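Local coordinates for protein xyloglucan-specific endo-beta-1,4-glucanase BoGH9A (Bacteroides ovatus, PDB 6DHT) that cleaves internal 1,4-beta-D-glucosidic linkages in the xyloglucan backbone, releasing xyloglucan oligosaccharides, at residues A[176-181]-A[373-378]; A[237-242]-A[259-264]; A[264-269]-A[339-344]; A[312-317]-A[334-339]. All coordinates share one frame; numbering follows the deposited sequence.

Contact 1 of 4, residues A[176-181]-A[373-378]; sequences IVNSGY and PGWGNT. With CA (calcium ion), chain C.
Trp375 CA sits over one face of the Tyr181 ring, a CH-pi contact 3.7 Å from the ring centroid, and Gly374 C lies above the same face, nearer the rim. At the ring's edge, close to its plane, comes Pro373 CB, 3.7 Å from Tyr181 OH. The phenol thus lies flat against the backbone of a type I beta turn, Gly374 to Asn377, and Tyr181 CE1 approaches Gly374 O at 3.2 Å. The Trp375 indole leaves the turn with CG between its own N and carbonyl carbon (chi1 65°), across the line of the tyrosine. Asn178 OD1 touches Trp375 CB at 3.4 Å, its amide plane 88° from the indole, while Asn178 ND2 bonds to Asp168 and Asn552; Val177 CG1 meets Trp375 CE3 at 3.8 Å. With a serine in place of Tyr181, the turn would probably lose the surface beneath Trp375 CA and Gly374, opening a gap beside Pro373. The same turn presents Gly376 O to the calcium ion at 2.4 Å. Tyr333 meets the indole edge-to-face. In this glycosyl hydrolase family 9 domain, helix 176-192 is wedged among others: Val177 touches helix 265-281, Ile176 and Ser179 reach Trp224 of helix 213-226, and Tyr181 and Trp375 both rest on Asn552 of helix 551-567.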
loop_
_atom_site.group_PDB
_atom_site.type_symbol
_atom_site.label_atom_id
_atom_site.label_comp_id
_atom_site.label_asym_id
_atom_site.label_seq_id
_atom_site.Cartn_x
_atom_site.Cartn_y
_atom_site.Cartn_z
ATOM N N ILE A 176 1.675 -12.745 -8.582
ATOM C CA ILE A 176 2.990 -12.153 -8.792
ATOM C C ILE A 176 2.926 -10.649 -9.100
ATOM O O ILE A 176 3.728 -9.857 -8.582
ATOM C CB ILE A 176 3.737 -12.901 -9.928
ATOM C CG1 ILE A 176 4.210 -14.289 -9.472
ATOM C CG2 ILE A 176 4.950 -12.092 -10.383
ATOM C CD1 ILE A 176 5.290 -14.289 -8.397
ATOM N N VAL A 177 1.979 -10.225 -9.916
ATOM C CA VAL A 177 1.881 -8.812 -10.262
ATOM C C VAL A 177 1.645 -7.997 -9.006
ATOM O O VAL A 177 2.386 -7.026 -8.710
ATOM C CB VAL A 177 0.800 -8.569 -11.318
ATOM C CG1 VAL A 177 0.415 -7.104 -11.417
ATOM C CG2 VAL A 177 1.285 -9.088 -12.668
ATOM N N ASN A 178 0.633 -8.371 -8.235
ATOM C CA ASN A 178 0.262 -7.537 -7.114
ATOM C C ASN A 178 1.301 -7.598 -6.006
ATOM O O ASN A 178 1.619 -6.566 -5.392
ATOM C CB ASN A 178 -1.099 -7.952 -6.580
ATOM C CG ASN A 178 -1.743 -6.861 -5.784
ATOM O OD1 ASN A 178 -1.730 -5.703 -6.196
ATOM N ND2 ASN A 178 -2.264 -7.205 -4.620
ATOM N N SER A 179 1.871 -8.761 -5.731
ATOM C CA SER A 179 2.819 -8.826 -4.627
ATOM C C SER A 179 4.173 -8.217 -5.012
ATOM O O SER A 179 4.810 -7.607 -4.163
ATOM C CB SER A 179 2.931 -10.239 -4.049
ATOM O OG SER A 179 3.536 -11.127 -4.947
ATOM N N GLY A 180 4.573 -8.351 -6.271
ATOM C CA GLY A 180 5.771 -7.725 -6.776
ATOM C C GLY A 180 5.670 -6.219 -6.707
ATOM O O GLY A 180 6.602 -5.551 -6.256
ATOM N N TYR A 181 4.552 -5.681 -7.166
ATOM C CA TYR A 181 4.270 -4.249 -7.074
ATOM C C TYR A 181 4.308 -3.782 -5.614
ATOM O O TYR A 181 4.902 -2.732 -5.271
ATOM C CB TYR A 181 2.872 -3.947 -7.625
ATOM C CG TYR A 181 2.397 -2.609 -7.165
ATOM C CD1 TYR A 181 2.837 -1.430 -7.764
ATOM C CD2 TYR A 181 1.526 -2.522 -6.101
ATOM C CE1 TYR A 181 2.391 -0.189 -7.290
ATOM C CE2 TYR A 181 1.094 -1.317 -5.620
ATOM C CZ TYR A 181 1.535 -0.146 -6.217
ATOM O OH TYR A 181 1.068 1.076 -5.740
ATOM N N PRO A 373 1.584 5.697 -8.231
ATOM C CA PRO A 373 1.757 4.251 -8.391
ATOM C C PRO A 373 0.457 3.461 -8.211
ATOM O O PRO A 373 -0.419 3.873 -7.449
ATOM C CB PRO A 373 2.801 3.910 -7.308
ATOM C CG PRO A 373 2.623 4.965 -6.271
ATOM C CD PRO A 373 2.288 6.218 -7.047
ATOM N N GLY A 374 0.365 2.348 -8.925
ATOM C CA GLY A 374 -0.681 1.356 -8.742
ATOM C C GLY A 374 -0.215 0.041 -9.315
ATOM O O GLY A 374 0.741 -0.004 -10.083
ATOM N N TRP A 375 -0.894 -1.045 -8.956
ATOM C CA TRP A 375 -0.408 -2.364 -9.331
ATOM C C TRP A 375 -0.177 -2.545 -10.834
ATOM O O TRP A 375 0.725 -3.260 -11.236
ATOM C CB TRP A 375 -1.285 -3.486 -8.765
ATOM C CG TRP A 375 -2.704 -3.557 -9.286
ATOM C CD1 TRP A 375 -3.814 -3.102 -8.654
ATOM C CD2 TRP A 375 -3.151 -4.124 -10.535
ATOM N NE1 TRP A 375 -4.939 -3.366 -9.422
ATOM C CE2 TRP A 375 -4.551 -3.984 -10.581
ATOM C CE3 TRP A 375 -2.503 -4.740 -11.606
ATOM C CZ2 TRP A 375 -5.319 -4.437 -11.669
ATOM C CZ3 TRP A 375 -3.268 -5.191 -12.690
ATOM C CH2 TRP A 375 -4.654 -5.028 -12.704
ATOM N N GLY A 376 -0.998 -1.886 -11.645
ATOM C CA GLY A 376 -0.917 -2.024 -13.089
ATOM C C GLY A 376 -0.238 -0.852 -13.768
ATOM O O GLY A 376 -0.106 -0.817 -14.991
ATOM N N ASN A 377 0.195 0.110 -12.966
ATOM C CA ASN A 377 0.847 1.313 -13.467
ATOM C C ASN A 377 2.082 1.605 -12.639
ATOM O O ASN A 377 2.042 2.352 -11.646
ATOM C CB ASN A 377 -0.077 2.521 -13.448
ATOM C CG ASN A 377 0.635 3.804 -13.948
ATOM O OD1 ASN A 377 1.778 3.771 -14.487
ATOM N ND2 ASN A 377 -0.033 4.940 -13.760
ATOM N N THR A 378 3.192 1.023 -13.074
ATOM C CA THR A 378 4.412 1.024 -12.281
ATOM C C THR A 378 5.390 2.115 -12.721
ATOM O O THR A 378 6.549 2.111 -12.302
ATOM C CB THR A 378 5.101 -0.341 -12.324
ATOM O OG1 THR A 378 5.450 -0.685 -13.675
ATOM C CG2 THR A 378 4.180 -1.416 -11.786
HETATM CA CA CA C . 1.051 -1.584 -16.905
HETATM O O HOH W 1 -0.945 -0.381 -17.705
#

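Contact 2 of 4, residues A[237-242]-A[259-264]; sequences YHKLTT and YVVQKS
Thr241 and Tyr259 serve each other twice as an antiparallel hydrogen-bonded pair: Thr241 N gives to Tyr259 O at 2.8 Å, and Tyr259 N gives to Thr241 O at 2.7 Å. Next along, Leu240 and Val260 form a non-hydrogen-bonded pair, and Val261 N reaches Lys239 O at 3.3 Å. Past the strands, His238 N still finds Gln262 O at 3.1 Å, though it stands 43° out of that carbonyl's plane. Strands 239-241 and 259-260 are neighbours in a small mixed sheet, with 174-175 beyond the first and 143-145 beyond the second. His238 CG is anti to the backbone N (chi1 -167°), which carries the imidazole across to Ser264; there ND1 and OG share a hydrogen bond of 2.8 Å in the ring plane, and NE2 is bound to Glu332 O. Lys239 NZ bonds to Gly331 O, Gln317 OE1 and Thr330 OG1, while Lys263 NZ makes salt bridges with Asp233 and Asp230. On the apolar side, Val260 CG2 stands over the face of the Tyr237 ring, 3.9 Å from its centroid, and Lys263 runs alongside it. Changing Tyr237 to an alanine would probably uncover Val260 CG2 and leave Arg154 NH1 without its hydroxyl partner.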
loop_
_atom_site.group_PDB
_atom_site.type_symbol
_atom_site.label_atom_id
_atom_site.label_comp_id
_atom_site.label_asym_id
_atom_site.label_seq_id
_atom_site.Cartn_x
_atom_site.Cartn_y
_atom_site.Cartn_z
ATOM N N TYR A 237 4.988 -17.550 -13.780
ATOM C CA TYR A 237 3.560 -17.849 -13.764
ATOM C C TYR A 237 2.836 -16.666 -13.146
ATOM O O TYR A 237 3.331 -16.078 -12.184
ATOM C CB TYR A 237 3.301 -19.135 -12.957
ATOM C CG TYR A 237 4.143 -20.310 -13.429
ATOM C CD1 TYR A 237 3.964 -20.848 -14.697
ATOM C CD2 TYR A 237 5.079 -20.883 -12.608
ATOM C CE1 TYR A 237 4.728 -21.915 -15.127
ATOM C CE2 TYR A 237 5.851 -21.941 -13.026
ATOM C CZ TYR A 237 5.670 -22.448 -14.287
ATOM O OH TYR A 237 6.454 -23.505 -14.675
ATOM N N HIS A 238 1.687 -16.302 -13.703
ATOM C CA HIS A 238 0.964 -15.093 -13.291
ATOM C C HIS A 238 0.526 -15.159 -11.835
ATOM O O HIS A 238 0.657 -14.173 -11.096
ATOM C CB HIS A 238 -0.231 -14.882 -14.214
ATOM C CG HIS A 238 -0.881 -13.535 -14.118
ATOM N ND1 HIS A 238 -0.294 -12.370 -14.579
ATOM C CD2 HIS A 238 -2.095 -13.174 -13.652
ATOM C CE1 HIS A 238 -1.118 -11.360 -14.401
ATOM N NE2 HIS A 238 -2.220 -11.816 -13.833
ATOM N N LYS A 239 -0.026 -16.292 -11.413
ATOM C CA LYS A 239 -0.516 -16.432 -10.046
ATOM C C LYS A 239 -0.574 -17.906 -9.636
ATOM O O LYS A 239 -0.466 -18.817 -10.486
ATOM C CB LYS A 239 -1.883 -15.780 -9.902
ATOM C CG LYS A 239 -2.938 -16.365 -10.857
ATOM C CD LYS A 239 -4.298 -15.731 -10.633
ATOM C CE LYS A 239 -5.305 -16.147 -11.707
ATOM N NZ LYS A 239 -6.665 -15.621 -11.460
ATOM N N LEU A 240 -0.717 -18.127 -8.332
ATOM C CA LEU A 240 -0.938 -19.435 -7.748
ATOM C C LEU A 240 -2.320 -19.368 -7.138
ATOM O O LEU A 240 -2.597 -18.517 -6.293
ATOM C CB LEU A 240 0.144 -19.756 -6.727
ATOM C CG LEU A 240 0.184 -21.177 -6.146
ATOM C CD1 LEU A 240 1.518 -21.442 -5.493
ATOM C CD2 LEU A 240 -0.922 -21.369 -5.124
ATOM N N THR A 241 -3.224 -20.235 -7.599
ATOM C CA THR A 241 -4.639 -20.047 -7.327
ATOM C C THR A 241 -5.415 -21.363 -7.311
ATOM O O THR A 241 -4.977 -22.379 -7.862
ATOM C CB THR A 241 -5.262 -19.104 -8.403
ATOM O OG1 THR A 241 -6.615 -18.785 -8.099
ATOM C CG2 THR A 241 -5.146 -19.721 -9.815
ATOM N N THR A 242 -6.562 -21.322 -6.654
ATOM C CA THR A 242 -7.578 -22.361 -6.819
ATOM C C THR A 242 -8.399 -21.964 -8.028
ATOM O O THR A 242 -8.342 -20.834 -8.490
ATOM C CB THR A 242 -8.458 -22.422 -5.580
ATOM O OG1 THR A 242 -8.894 -21.108 -5.242
ATOM C CG2 THR A 242 -7.712 -23.013 -4.414
ATOM N N TYR A 259 -3.150 -24.378 -8.261
ATOM C CA TYR A 259 -2.496 -24.380 -9.570
ATOM C C TYR A 259 -1.606 -23.165 -9.757
ATOM O O TYR A 259 -1.887 -22.119 -9.182
ATOM C CB TYR A 259 -3.523 -24.324 -10.701
ATOM C CG TYR A 259 -4.455 -25.512 -10.800
ATOM C CD1 TYR A 259 -5.620 -25.555 -10.066
ATOM C CD2 TYR A 259 -4.174 -26.563 -11.656
ATOM C CE1 TYR A 259 -6.484 -26.630 -10.154
ATOM C CE2 TYR A 259 -5.038 -27.648 -11.759
ATOM C CZ TYR A 259 -6.186 -27.672 -10.999
ATOM O OH TYR A 259 -7.058 -28.737 -11.081
ATOM N N VAL A 260 -0.558 -23.302 -10.558
ATOM C CA VAL A 260 0.095 -22.140 -11.171
ATOM C C VAL A 260 -0.388 -22.059 -12.610
ATOM O O VAL A 260 -0.554 -23.084 -13.291
ATOM C CB VAL A 260 1.651 -22.146 -11.082
ATOM C CG1 VAL A 260 2.117 -22.112 -9.622
ATOM C CG2 VAL A 260 2.245 -23.333 -11.810
ATOM N N VAL A 261 -0.679 -20.850 -13.056
ATOM C CA VAL A 261 -1.236 -20.626 -14.374
ATOM C C VAL A 261 -0.284 -19.868 -15.307
ATOM O O VAL A 261 0.864 -19.549 -14.941
ATOM C CB VAL A 261 -2.575 -19.915 -14.258
ATOM C CG1 VAL A 261 -3.532 -20.748 -13.413
ATOM C CG2 VAL A 261 -2.391 -18.535 -13.626
ATOM N N GLN A 262 -0.801 -19.612 -16.510
ATOM C CA GLN A 262 -0.102 -18.986 -17.629
ATOM C C GLN A 262 0.941 -17.937 -17.243
ATOM O O GLN A 262 0.650 -17.013 -16.486
ATOM C CB GLN A 262 -1.134 -18.316 -18.537
ATOM C CG GLN A 262 -0.585 -17.736 -19.836
ATOM C CD GLN A 262 -1.353 -16.502 -20.312
ATOM O OE1 GLN A 262 -2.543 -16.574 -20.628
ATOM N NE2 GLN A 262 -0.671 -15.351 -20.346
ATOM N N LYS A 263 2.136 -18.076 -17.796
ATOM C CA LYS A 263 3.160 -17.038 -17.701
ATOM C C LYS A 263 2.674 -15.749 -18.356
ATOM O O LYS A 263 2.021 -15.785 -19.393
ATOM C CB LYS A 263 4.436 -17.521 -18.393
ATOM C CG LYS A 263 5.107 -18.699 -17.730
ATOM C CD LYS A 263 6.152 -19.302 -18.671
ATOM C CE LYS A 263 6.889 -20.454 -18.031
ATOM N NZ LYS A 263 7.430 -21.398 -19.066
ATOM N N SER A 264 2.984 -14.593 -17.759
ATOM C CA SER A 264 2.583 -13.314 -18.350
ATOM C C SER A 264 3.770 -12.356 -18.389
ATOM O O SER A 264 4.706 -12.489 -17.609
ATOM C CB SER A 264 1.440 -12.682 -17.572
ATOM O OG SER A 264 1.886 -12.276 -16.286
#

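Contact 3 of 4, residues A[264-269]-A[339-344]; sequences SVTAAL and DDEFFW. With CA (calcium ion), chain C.
Leu269 and Phe342 join two helices, 265-281 and 339-353, that run nearly parallel (18° between the local axes, 9.3 Å apart) in the mainly helical catalytic domain, an (alpha/alpha)6 barrel in this family. Leu269 CD1 stands almost squarely over the centre of the Phe342 ring, 3.5 Å from the centroid, and Val265 CG2 adds a looser touch at CE2. One residue back, Leu269 CB meets Glu341 CB at 3.7 Å. Glu341 bends at chi2 (81°), turning its carboxylate to the calcium ion, which both OE1 and OE2 bind; Thr266 CG2 lies 4.1 Å from Glu341 CD. Asp340 grips the same ion through OD1 and OD2, and its OD2 also accepts from Thr378 N. Farther out, Tyr304 and Ala307 of helix 292-309 press on Leu269, and Lys365 makes a cation-pi contact with Phe342. The start of helix 265-281 is pinned by an N-cap, Ser264 OG accepting from Ala267 N at 3.0 Å.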
loop_
_atom_site.group_PDB
_atom_site.type_symbol
_atom_site.label_atom_id
_atom_site.label_comp_id
_atom_site.label_asym_id
_atom_site.label_seq_id
_atom_site.Cartn_x
_atom_site.Cartn_y
_atom_site.Cartn_z
ATOM N N SER A 264 2.984 -14.593 -17.759
ATOM C CA SER A 264 2.583 -13.314 -18.350
ATOM C C SER A 264 3.770 -12.356 -18.389
ATOM O O SER A 264 4.706 -12.489 -17.609
ATOM C CB SER A 264 1.440 -12.682 -17.572
ATOM O OG SER A 264 1.886 -12.276 -16.286
ATOM N N VAL A 265 3.710 -11.402 -19.309
ATOM C CA VAL A 265 4.795 -10.451 -19.486
ATOM C C VAL A 265 4.874 -9.529 -18.272
ATOM O O VAL A 265 5.970 -9.198 -17.818
ATOM C CB VAL A 265 4.620 -9.644 -20.796
ATOM C CG1 VAL A 265 3.361 -8.802 -20.782
ATOM C CG2 VAL A 265 5.838 -8.817 -21.079
ATOM N N THR A 266 3.717 -9.177 -17.721
ATOM C CA THR A 266 3.679 -8.289 -16.555
ATOM C C THR A 266 4.194 -9.007 -15.298
ATOM O O THR A 266 4.933 -8.434 -14.505
ATOM C CB THR A 266 2.279 -7.748 -16.340
ATOM O OG1 THR A 266 1.344 -8.829 -16.438
ATOM C CG2 THR A 266 1.958 -6.708 -17.386
ATOM N N ALA A 267 3.839 -10.269 -15.117
ATOM C CA ALA A 267 4.430 -11.039 -14.025
ATOM C C ALA A 267 5.944 -11.100 -14.129
ATOM O O ALA A 267 6.670 -10.914 -13.142
ATOM C CB ALA A 267 3.838 -12.443 -13.967
ATOM N N ALA A 268 6.433 -11.397 -15.330
ATOM C CA ALA A 268 7.852 -11.494 -15.544
ATOM C C ALA A 268 8.553 -10.172 -15.238
ATOM O O ALA A 268 9.601 -10.166 -14.613
ATOM C CB ALA A 268 8.140 -11.924 -16.971
ATOM N N LEU A 269 7.958 -9.076 -15.693
ATOM C CA LEU A 269 8.579 -7.767 -15.490
ATOM C C LEU A 269 8.500 -7.272 -14.037
ATOM O O LEU A 269 9.475 -6.737 -13.522
ATOM C CB LEU A 269 7.990 -6.741 -16.440
ATOM C CG LEU A 269 8.380 -6.991 -17.899
ATOM C CD1 LEU A 269 7.558 -6.137 -18.796
ATOM C CD2 LEU A 269 9.853 -6.714 -18.108
ATOM N N ASP A 339 4.307 -1.141 -21.028
ATOM C CA ASP A 339 5.422 -0.189 -21.147
ATOM C C ASP A 339 5.950 0.222 -19.776
ATOM O O ASP A 339 7.168 0.338 -19.579
ATOM C CB ASP A 339 5.009 1.079 -21.905
ATOM C CG ASP A 339 4.955 0.881 -23.421
ATOM O OD1 ASP A 339 5.359 -0.193 -23.912
ATOM O OD2 ASP A 339 4.522 1.824 -24.119
ATOM N N ASP A 340 5.031 0.445 -18.837
ATOM C CA ASP A 340 5.429 0.917 -17.504
ATOM C C ASP A 340 6.194 -0.138 -16.715
ATOM O O ASP A 340 7.132 0.183 -15.976
ATOM C CB ASP A 340 4.223 1.422 -16.704
ATOM C CG ASP A 340 3.052 0.446 -16.697
ATOM O OD1 ASP A 340 2.400 0.269 -17.752
ATOM O OD2 ASP A 340 2.745 -0.131 -15.628
ATOM N N GLU A 341 5.831 -1.407 -16.888
ATOM C CA GLU A 341 6.544 -2.499 -16.248
ATOM C C GLU A 341 7.935 -2.655 -16.905
ATOM O O GLU A 341 8.919 -2.925 -16.227
ATOM C CB GLU A 341 5.728 -3.805 -16.314
ATOM C CG GLU A 341 4.477 -3.844 -15.399
ATOM C CD GLU A 341 3.258 -3.141 -15.970
ATOM O OE1 GLU A 341 3.304 -2.658 -17.124
ATOM O OE2 GLU A 341 2.227 -3.057 -15.258
ATOM N N PHE A 342 8.010 -2.503 -18.227
ATOM C CA PHE A 342 9.311 -2.494 -18.893
ATOM C C PHE A 342 10.170 -1.340 -18.345
ATOM O O PHE A 342 11.345 -1.524 -18.032
ATOM C CB PHE A 342 9.148 -2.380 -20.422
ATOM C CG PHE A 342 9.007 -3.712 -21.132
ATOM C CD1 PHE A 342 10.073 -4.582 -21.193
ATOM C CD2 PHE A 342 7.818 -4.068 -21.721
ATOM C CE1 PHE A 342 9.966 -5.794 -21.843
ATOM C CE2 PHE A 342 7.701 -5.290 -22.385
ATOM C CZ PHE A 342 8.787 -6.148 -22.432
ATOM N N PHE A 343 9.554 -0.171 -18.161
ATOM C CA PHE A 343 10.302 0.985 -17.651
ATOM C C PHE A 343 10.834 0.733 -16.257
ATOM O O PHE A 343 12.006 0.978 -15.958
ATOM C CB PHE A 343 9.439 2.235 -17.647
ATOM C CG PHE A 343 10.104 3.422 -17.029
ATOM C CD1 PHE A 343 11.129 4.052 -17.698
ATOM C CD2 PHE A 343 9.702 3.927 -15.798
ATOM C CE1 PHE A 343 11.750 5.147 -17.163
ATOM C CE2 PHE A 343 10.325 5.025 -15.260
ATOM C CZ PHE A 343 11.352 5.643 -15.942
ATOM N N TRP A 344 9.963 0.239 -15.385
ATOM C CA TRP A 344 10.372 -0.019 -14.004
ATOM C C TRP A 344 11.459 -1.106 -13.950
ATOM O O TRP A 344 12.518 -0.918 -13.333
ATOM C CB TRP A 344 9.146 -0.348 -13.117
ATOM C CG TRP A 344 9.520 -0.691 -11.717
ATOM C CD1 TRP A 344 10.534 -0.161 -10.985
ATOM C CD2 TRP A 344 8.915 -1.697 -10.890
ATOM N NE1 TRP A 344 10.613 -0.767 -9.749
ATOM C CE2 TRP A 344 9.610 -1.696 -9.657
ATOM C CE3 TRP A 344 7.836 -2.571 -11.057
ATOM C CZ2 TRP A 344 9.291 -2.566 -8.617
ATOM C CZ3 TRP A 344 7.514 -3.434 -10.007
ATOM C CH2 TRP A 344 8.241 -3.414 -8.804
HETATM CA CA CA C . 1.051 -1.584 -16.905
HETATM O O HOH W 1 -0.945 -0.381 -17.705
#

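Contact 4 of 4, residues A[312-317]-A[334-339]; sequences EAYYNQ and GDTHAD. With CA (calcium ion), chain C.
Tyr314 carries the apolar part of this loop-to-loop contact. Thr336 CA stands over the middle of its ring, 3.6 Å from the centroid and only 1° off the normal, in a CH-pi contact; Glu312 O lies against the opposite face, and Ala338 CB comes at the edge. Chi1 of Tyr314 (-48°) sets CG anti to the carbonyl carbon, laying the ring beneath the 334-339 loop, where Thr336 CG2 meets CD2 at 3.7 Å. Water does the polar bridging. One molecule joins Tyr314 OH, at 2.7 Å, to Ala338 N; a second accepts from Tyr315 N and donates to Asp335 O at 2.7 Å; a third donates to Tyr315 O and takes a weak bond from Asp335 N. Metal binding is the third kind: Asp335 OD2 and His337 O each hold the calcium ion at 2.4 Å. Asp335 OD1 meanwhile accepts from His337 N at 3.1 Å, closing an Asx turn, with the N-H coming in from above the carboxylate plane, and also from a calcium-bound water. With OD1 met by two donors, the carboxylate is probably held in place with OD2 on the metal, and the ion probably keeps this aspartate ionised.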
loop_
_atom_site.group_PDB
_atom_site.type_symbol
_atom_site.label_atom_id
_atom_site.label_comp_id
_atom_site.label_asym_id
_atom_site.label_seq_id
_atom_site.Cartn_x
_atom_site.Cartn_y
_atom_site.Cartn_z
ATOM N N GLU A 312 4.048 -9.146 -25.543
ATOM C CA GLU A 312 2.603 -8.916 -25.595
ATOM C C GLU A 312 1.824 -10.077 -24.979
ATOM O O GLU A 312 0.619 -10.199 -25.182
ATOM C CB GLU A 312 2.157 -8.639 -27.036
ATOM C CG GLU A 312 2.842 -7.416 -27.651
ATOM C CD GLU A 312 2.065 -6.784 -28.795
ATOM O OE1 GLU A 312 1.104 -7.403 -29.294
ATOM O OE2 GLU A 312 2.420 -5.658 -29.200
ATOM N N ALA A 313 2.536 -10.914 -24.226
ATOM C CA ALA A 313 1.958 -12.048 -23.513
ATOM C C ALA A 313 1.168 -11.614 -22.277
ATOM O O ALA A 313 1.538 -11.938 -21.141
ATOM C CB ALA A 313 3.059 -12.999 -23.112
ATOM N N TYR A 314 0.069 -10.916 -22.516
ATOM C CA TYR A 314 -0.814 -10.454 -21.452
ATOM C C TYR A 314 -1.597 -11.598 -20.828
ATOM O O TYR A 314 -1.786 -12.656 -21.449
ATOM C CB TYR A 314 -1.784 -9.421 -22.002
ATOM C CG TYR A 314 -1.104 -8.359 -22.828
ATOM C CD1 TYR A 314 0.055 -7.736 -22.377
ATOM C CD2 TYR A 314 -1.605 -7.994 -24.069
ATOM C CE1 TYR A 314 0.682 -6.769 -23.135
ATOM C CE2 TYR A 314 -0.988 -7.031 -24.832
ATOM C CZ TYR A 314 0.153 -6.419 -24.365
ATOM O OH TYR A 314 0.764 -5.458 -25.135
ATOM N N TYR A 315 -2.068 -11.377 -19.604
ATOM C CA TYR A 315 -2.892 -12.350 -18.922
ATOM C C TYR A 315 -4.331 -11.980 -19.156
ATOM O O TYR A 315 -4.838 -11.023 -18.573
ATOM C CB TYR A 315 -2.636 -12.393 -17.410
ATOM C CG TYR A 315 -3.423 -13.510 -16.750
ATOM C CD1 TYR A 315 -2.965 -14.815 -16.814
ATOM C CD2 TYR A 315 -4.606 -13.262 -16.073
ATOM C CE1 TYR A 315 -3.669 -15.851 -16.228
ATOM C CE2 TYR A 315 -5.320 -14.292 -15.487
ATOM C CZ TYR A 315 -4.846 -15.587 -15.574
ATOM O OH TYR A 315 -5.534 -16.631 -15.001
ATOM N N ASN A 316 -4.986 -12.736 -20.032
ATOM C CA ASN A 316 -6.418 -12.594 -20.259
ATOM C C ASN A 316 -7.117 -13.860 -19.794
ATOM O O ASN A 316 -6.948 -14.927 -20.395
ATOM C CB ASN A 316 -6.716 -12.345 -21.740
ATOM C CG ASN A 316 -8.149 -11.940 -21.977
ATOM O OD1 ASN A 316 -9.070 -12.616 -21.538
ATOM N ND2 ASN A 316 -8.345 -10.807 -22.642
ATOM N N GLN A 317 -7.898 -13.744 -18.728
ATOM C CA GLN A 317 -8.451 -14.927 -18.084
ATOM C C GLN A 317 -9.581 -15.522 -18.916
ATOM O O GLN A 317 -9.708 -16.740 -19.017
ATOM C CB GLN A 317 -8.967 -14.601 -16.685
ATOM C CG GLN A 317 -9.191 -15.837 -15.845
ATOM C CD GLN A 317 -8.977 -15.565 -14.373
ATOM O OE1 GLN A 317 -7.901 -15.823 -13.836
ATOM N NE2 GLN A 317 -9.997 -15.061 -13.719
ATOM N N GLY A 334 -5.203 -8.198 -14.890
ATOM C CA GLY A 334 -4.954 -8.155 -16.318
ATOM C C GLY A 334 -4.499 -6.775 -16.749
ATOM O O GLY A 334 -4.798 -5.781 -16.083
ATOM N N ASP A 335 -3.787 -6.723 -17.870
ATOM C CA ASP A 335 -3.178 -5.488 -18.332
ATOM C C ASP A 335 -2.680 -5.712 -19.750
ATOM O O ASP A 335 -1.988 -6.693 -20.009
ATOM C CB ASP A 335 -1.992 -5.163 -17.402
ATOM C CG ASP A 335 -1.448 -3.745 -17.566
ATOM O OD1 ASP A 335 -1.997 -2.915 -18.321
ATOM O OD2 ASP A 335 -0.453 -3.455 -16.861
ATOM N N THR A 336 -3.032 -4.810 -20.662
ATOM C CA THR A 336 -2.510 -4.875 -22.033
ATOM C C THR A 336 -1.500 -3.770 -22.328
ATOM O O THR A 336 -1.113 -3.560 -23.480
ATOM C CB THR A 336 -3.644 -4.799 -23.078
ATOM O OG1 THR A 336 -4.401 -3.599 -22.889
ATOM C CG2 THR A 336 -4.553 -5.995 -22.952
ATOM N N HIS A 337 -1.062 -3.080 -21.278
ATOM C CA HIS A 337 -0.095 -1.990 -21.397
ATOM C C HIS A 337 1.096 -2.292 -20.498
ATOM O O HIS A 337 1.066 -2.014 -19.299
ATOM C CB HIS A 337 -0.727 -0.650 -21.023
ATOM C CG HIS A 337 -1.834 -0.220 -21.935
ATOM N ND1 HIS A 337 -3.152 -0.557 -21.716
ATOM C CD2 HIS A 337 -1.818 0.526 -23.065
ATOM C CE1 HIS A 337 -3.903 -0.037 -22.673
ATOM N NE2 HIS A 337 -3.117 0.622 -23.505
ATOM N N ALA A 338 2.142 -2.850 -21.091
ATOM C CA ALA A 338 3.319 -3.288 -20.350
ATOM C C ALA A 338 4.493 -2.293 -20.392
ATOM O O ALA A 338 5.570 -2.573 -19.853
ATOM C CB ALA A 338 3.765 -4.649 -20.857
ATOM N N ASP A 339 4.307 -1.141 -21.028
ATOM C CA ASP A 339 5.422 -0.189 -21.147
ATOM C C ASP A 339 5.950 0.222 -19.776
ATOM O O ASP A 339 7.168 0.338 -19.579
ATOM C CB ASP A 339 5.009 1.079 -21.905
ATOM C CG ASP A 339 4.955 0.881 -23.421
ATOM O OD1 ASP A 339 5.359 -0.193 -23.912
ATOM O OD2 ASP A 339 4.522 1.824 -24.119
HETATM CA CA CA C . 1.051 -1.584 -16.905
HETATM O O HOH W 2 2.033 -3.456 -23.919
HETATM O O HOH W 3 -1.237 -8.838 -18.499
HETATM O O HOH W 4 -5.141 -8.677 -20.023
HETATM O O HOH W 1 -0.945 -0.381 -17.705
#

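How the contacts relate
All four contacts lie in the family 9 catalytic domain, and contacts 1, 3 and 4 meet at one calcium ion, which each touches with a different part of the chain. Contact 1 closes the longest loop and encloses the others; contact 2 comes first within it, contact 3 follows and shares Ser264 with it, and contact 4 is nested inside contact 3, sharing Asp339. The centres of contacts 1 and 3, and of 3 and 4, are about 9 Å apart, while contact 2 stands about 14 to 16 Å from the rest, centre to centre. Strand 259-260 leads into helix 265-281, which packs beside the calcium-binding helix 339-353. The calcium ties the 335-341 run to the turn at Gly376.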